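Local coordinates for acetoin utilization protein AcuB, putative (PDB 2O16) that is of unknown function but, as a putative AcuB-like protein with two CBS domains, may take part in acetoin utilization, at residues H85-L97 with I109-V121. Sequence-based numbering, arbitrary orientation.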
# COMPACT_ATOMS: atom_id res chain seq x y z
N HIS A 85 -1.77 1.87 11.92
CA HIS A 85 -0.60 2.45 12.58
C HIS A 85 -0.61 3.95 12.44
O HIS A 85 -0.96 4.47 11.37
CB HIS A 85 0.67 1.87 11.93
CG HIS A 85 1.01 0.51 12.44
ND1 HIS A 85 1.10 0.22 13.79
CD2 HIS A 85 1.25 -0.65 11.80
CE1 HIS A 85 1.39 -1.06 13.95
NE2 HIS A 85 1.49 -1.61 12.75
N THR A 86 -0.22 4.65 13.51
CA THR A 86 -0.18 6.11 13.52
C THR A 86 1.04 6.62 12.75
O THR A 86 1.06 7.76 12.30
CB THR A 86 -0.21 6.65 14.98
OG1 THR A 86 0.86 6.03 15.70
CG2 THR A 86 -1.54 6.29 15.68
N ASP A 87 2.07 5.80 12.59
CA ASP A 87 3.22 6.19 11.76
C ASP A 87 2.92 5.78 10.31
O ASP A 87 2.68 4.61 10.04
CB ASP A 87 4.47 5.50 12.26
CG ASP A 87 4.74 5.78 13.73
OD1 ASP A 87 5.17 6.90 14.04
OD2 ASP A 87 4.50 4.89 14.56
N VAL A 88 2.98 6.75 9.40
CA VAL A 88 2.63 6.49 8.01
C VAL A 88 3.82 6.85 7.09
O VAL A 88 4.29 8.00 7.10
CB VAL A 88 1.39 7.33 7.61
CG1 VAL A 88 0.99 7.04 6.12
CG2 VAL A 88 0.20 7.05 8.57
N THR A 89 4.29 5.88 6.31
CA THR A 89 5.41 6.09 5.38
C THR A 89 4.81 6.22 3.99
O THR A 89 3.94 5.42 3.62
CB THR A 89 6.41 4.91 5.44
OG1 THR A 89 6.85 4.75 6.80
CG2 THR A 89 7.67 5.18 4.55
N SER A 90 5.25 7.23 3.25
CA SER A 90 4.76 7.45 1.87
C SER A 90 5.91 8.00 1.01
O SER A 90 7.04 8.28 1.53
CB SER A 90 3.57 8.43 1.86
OG SER A 90 4.01 9.70 2.33
N VAL A 91 5.64 8.13 -0.29
CA VAL A 91 6.62 8.66 -1.24
C VAL A 91 5.90 9.51 -2.28
O VAL A 91 4.69 9.32 -2.50
CB VAL A 91 7.40 7.49 -1.91
CG1 VAL A 91 6.48 6.67 -2.89
CG2 VAL A 91 8.67 7.98 -2.67
N ALA A 92 6.61 10.43 -2.93
CA ALA A 92 6.05 11.20 -4.06
C ALA A 92 6.11 10.43 -5.38
O ALA A 92 7.02 9.61 -5.58
CB ALA A 92 6.78 12.57 -4.19
N PRO A 93 5.14 10.67 -6.29
CA PRO A 93 5.12 9.93 -7.56
C PRO A 93 6.33 10.13 -8.47
O PRO A 93 6.62 9.26 -9.26
CB PRO A 93 3.87 10.46 -8.26
CG PRO A 93 3.65 11.79 -7.65
CD PRO A 93 4.00 11.60 -6.21
N GLN A 94 7.03 11.26 -8.35
CA GLN A 94 8.19 11.51 -9.21
C GLN A 94 9.47 10.84 -8.68
O GLN A 94 10.52 10.89 -9.35
CB GLN A 94 8.42 13.03 -9.38
CG GLN A 94 8.83 13.73 -8.08
CD GLN A 94 7.65 14.22 -7.23
OE1 GLN A 94 6.48 13.87 -7.47
NE2 GLN A 94 7.96 15.09 -6.25
N ALA A 95 9.41 10.21 -7.50
CA ALA A 95 10.61 9.59 -6.92
C ALA A 95 11.20 8.54 -7.87
O ALA A 95 10.46 7.92 -8.62
CB ALA A 95 10.32 8.97 -5.56
N GLY A 96 12.52 8.35 -7.83
CA GLY A 96 13.16 7.33 -8.66
C GLY A 96 12.81 5.94 -8.11
O GLY A 96 12.79 5.73 -6.88
N LEU A 97 12.58 5.01 -9.02
CA LEU A 97 12.16 3.67 -8.63
C LEU A 97 13.26 2.95 -7.86
O LEU A 97 12.96 2.41 -6.81
CB LEU A 97 11.71 2.81 -9.81
CG LEU A 97 11.53 1.31 -9.52
CD1 LEU A 97 10.45 1.07 -8.47
CD2 LEU A 97 11.20 0.52 -10.82
N ILE A 109 9.68 -2.05 4.52
CA ILE A 109 8.37 -1.55 4.17
C ILE A 109 7.82 -2.45 3.05
O ILE A 109 8.39 -2.51 1.97
CB ILE A 109 8.46 -0.08 3.63
CG1 ILE A 109 9.20 0.86 4.62
CG2 ILE A 109 7.06 0.46 3.30
CD1 ILE A 109 8.43 1.16 5.89
N GLY A 110 6.73 -3.15 3.31
CA GLY A 110 6.16 -4.01 2.27
C GLY A 110 5.38 -3.25 1.21
O GLY A 110 5.43 -3.61 -0.00
N CYS A 111 4.70 -2.18 1.64
CA CYS A 111 3.83 -1.37 0.79
C CYS A 111 4.05 0.11 1.04
O CYS A 111 4.03 0.55 2.18
CB CYS A 111 2.37 -1.70 1.04
SG CYS A 111 1.17 -0.69 0.15
N LEU A 112 4.25 0.87 -0.02
CA LEU A 112 4.53 2.29 0.08
C LEU A 112 3.46 3.08 -0.69
O LEU A 112 3.44 3.07 -1.92
CB LEU A 112 5.96 2.55 -0.43
CG LEU A 112 6.66 3.91 -0.35
CD1 LEU A 112 6.78 4.38 1.12
CD2 LEU A 112 8.05 3.81 -1.04
N PRO A 113 2.53 3.74 0.05
CA PRO A 113 1.57 4.65 -0.58
C PRO A 113 2.30 5.79 -1.28
O PRO A 113 3.33 6.24 -0.80
CB PRO A 113 0.77 5.22 0.60
CG PRO A 113 1.02 4.24 1.74
CD PRO A 113 2.36 3.65 1.51
N VAL A 114 1.76 6.23 -2.42
CA VAL A 114 2.33 7.29 -3.23
C VAL A 114 1.35 8.45 -3.13
O VAL A 114 0.14 8.30 -3.39
CB VAL A 114 2.48 6.83 -4.72
CG1 VAL A 114 3.08 7.93 -5.63
CG2 VAL A 114 3.29 5.54 -4.80
N VAL A 115 1.85 9.60 -2.70
CA VAL A 115 0.99 10.75 -2.43
C VAL A 115 1.51 11.99 -3.17
O VAL A 115 2.72 12.20 -3.26
CB VAL A 115 0.89 11.06 -0.91
CG1 VAL A 115 0.15 9.89 -0.14
CG2 VAL A 115 2.26 11.27 -0.32
N ALA A 116 0.58 12.79 -3.70
CA ALA A 116 0.90 14.07 -4.32
C ALA A 116 -0.04 15.08 -3.67
O ALA A 116 -1.27 14.92 -3.74
CB ALA A 116 0.69 14.01 -5.80
N LYS A 117 0.53 16.05 -2.98
CA LYS A 117 -0.26 17.10 -2.28
C LYS A 117 -1.25 16.52 -1.27
O LYS A 117 -2.43 16.92 -1.24
CB LYS A 117 -1.00 17.96 -3.31
CG LYS A 117 -0.06 18.75 -4.24
CD LYS A 117 -0.89 19.60 -5.20
CE LYS A 117 -0.03 20.39 -6.19
NZ LYS A 117 -0.87 21.05 -7.25
N ASP A 118 -0.77 15.59 -0.46
CA ASP A 118 -1.59 14.81 0.48
C ASP A 118 -2.53 13.77 -0.13
O ASP A 118 -2.88 12.81 0.58
CB ASP A 118 -2.40 15.70 1.43
CG ASP A 118 -1.56 16.38 2.49
OD1 ASP A 118 -0.38 16.00 2.73
OD2 ASP A 118 -2.14 17.31 3.12
N VAL A 119 -2.93 13.96 -1.40
CA VAL A 119 -3.84 13.00 -2.10
C VAL A 119 -3.13 11.70 -2.44
O VAL A 119 -2.02 11.71 -3.00
CB VAL A 119 -4.42 13.55 -3.43
CG1 VAL A 119 -5.37 12.50 -4.09
CG2 VAL A 119 -5.15 14.87 -3.21
N LEU A 120 -3.77 10.58 -2.11
CA LEU A 120 -3.25 9.27 -2.48
C LEU A 120 -3.42 9.06 -3.98
O LEU A 120 -4.56 9.06 -4.47
CB LEU A 120 -4.01 8.19 -1.74
CG LEU A 120 -3.52 6.77 -2.04
CD1 LEU A 120 -2.19 6.48 -1.33
CD2 LEU A 120 -4.59 5.83 -1.60
N VAL A 121 -2.31 8.93 -4.72
CA VAL A 121 -2.38 8.69 -6.17
C VAL A 121 -2.04 7.24 -6.57
O VAL A 121 -2.29 6.78 -7.70
CB VAL A 121 -1.52 9.73 -6.96
CG1 VAL A 121 -2.08 11.14 -6.71
CG2 VAL A 121 -0.02 9.66 -6.55
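Val91 O is gripped by two groups of the strand 112-116: Val115 N donates a hydrogen bond of 2.9 Å to Val91 O, almost straight at 163°, and Val114 CA offers a CA-H...O contact to the same oxygen. In return Val91 N bonds to Pro113 O at 3.0 Å, and Ser90 CA-H also approaches that oxygen. The two N-H...O bonds make a single parallel bridge between Val91 and Val114. Proline suits position 113: it can accept from Val91 N but has no N-H to give Thr89 O, which instead meets its ring carbon CD at 3.2 Å. The side chain of Leu112 crosses that of Val91 at about a right angle, with CD2 3.8 Å from Val91 CG1, while CD1 reaches Thr89 CG2. Val91 chi1 of 69° sets CG1 between N and the carbonyl carbon, facing Leu112 and Val114. Beyond the bridge, Val114 CG1 presses on Pro93 CA at a tight 3.4 Å, and the methyl of Ala116 lies beside the Pro93 ring. The loop thus joins the outer strand of the hairpin within the second CBS domain; Val114 also bonds to Gly122 of strand 119-124. Two backbone bonds set the alignment, and apolar packing supplies the side-chain part.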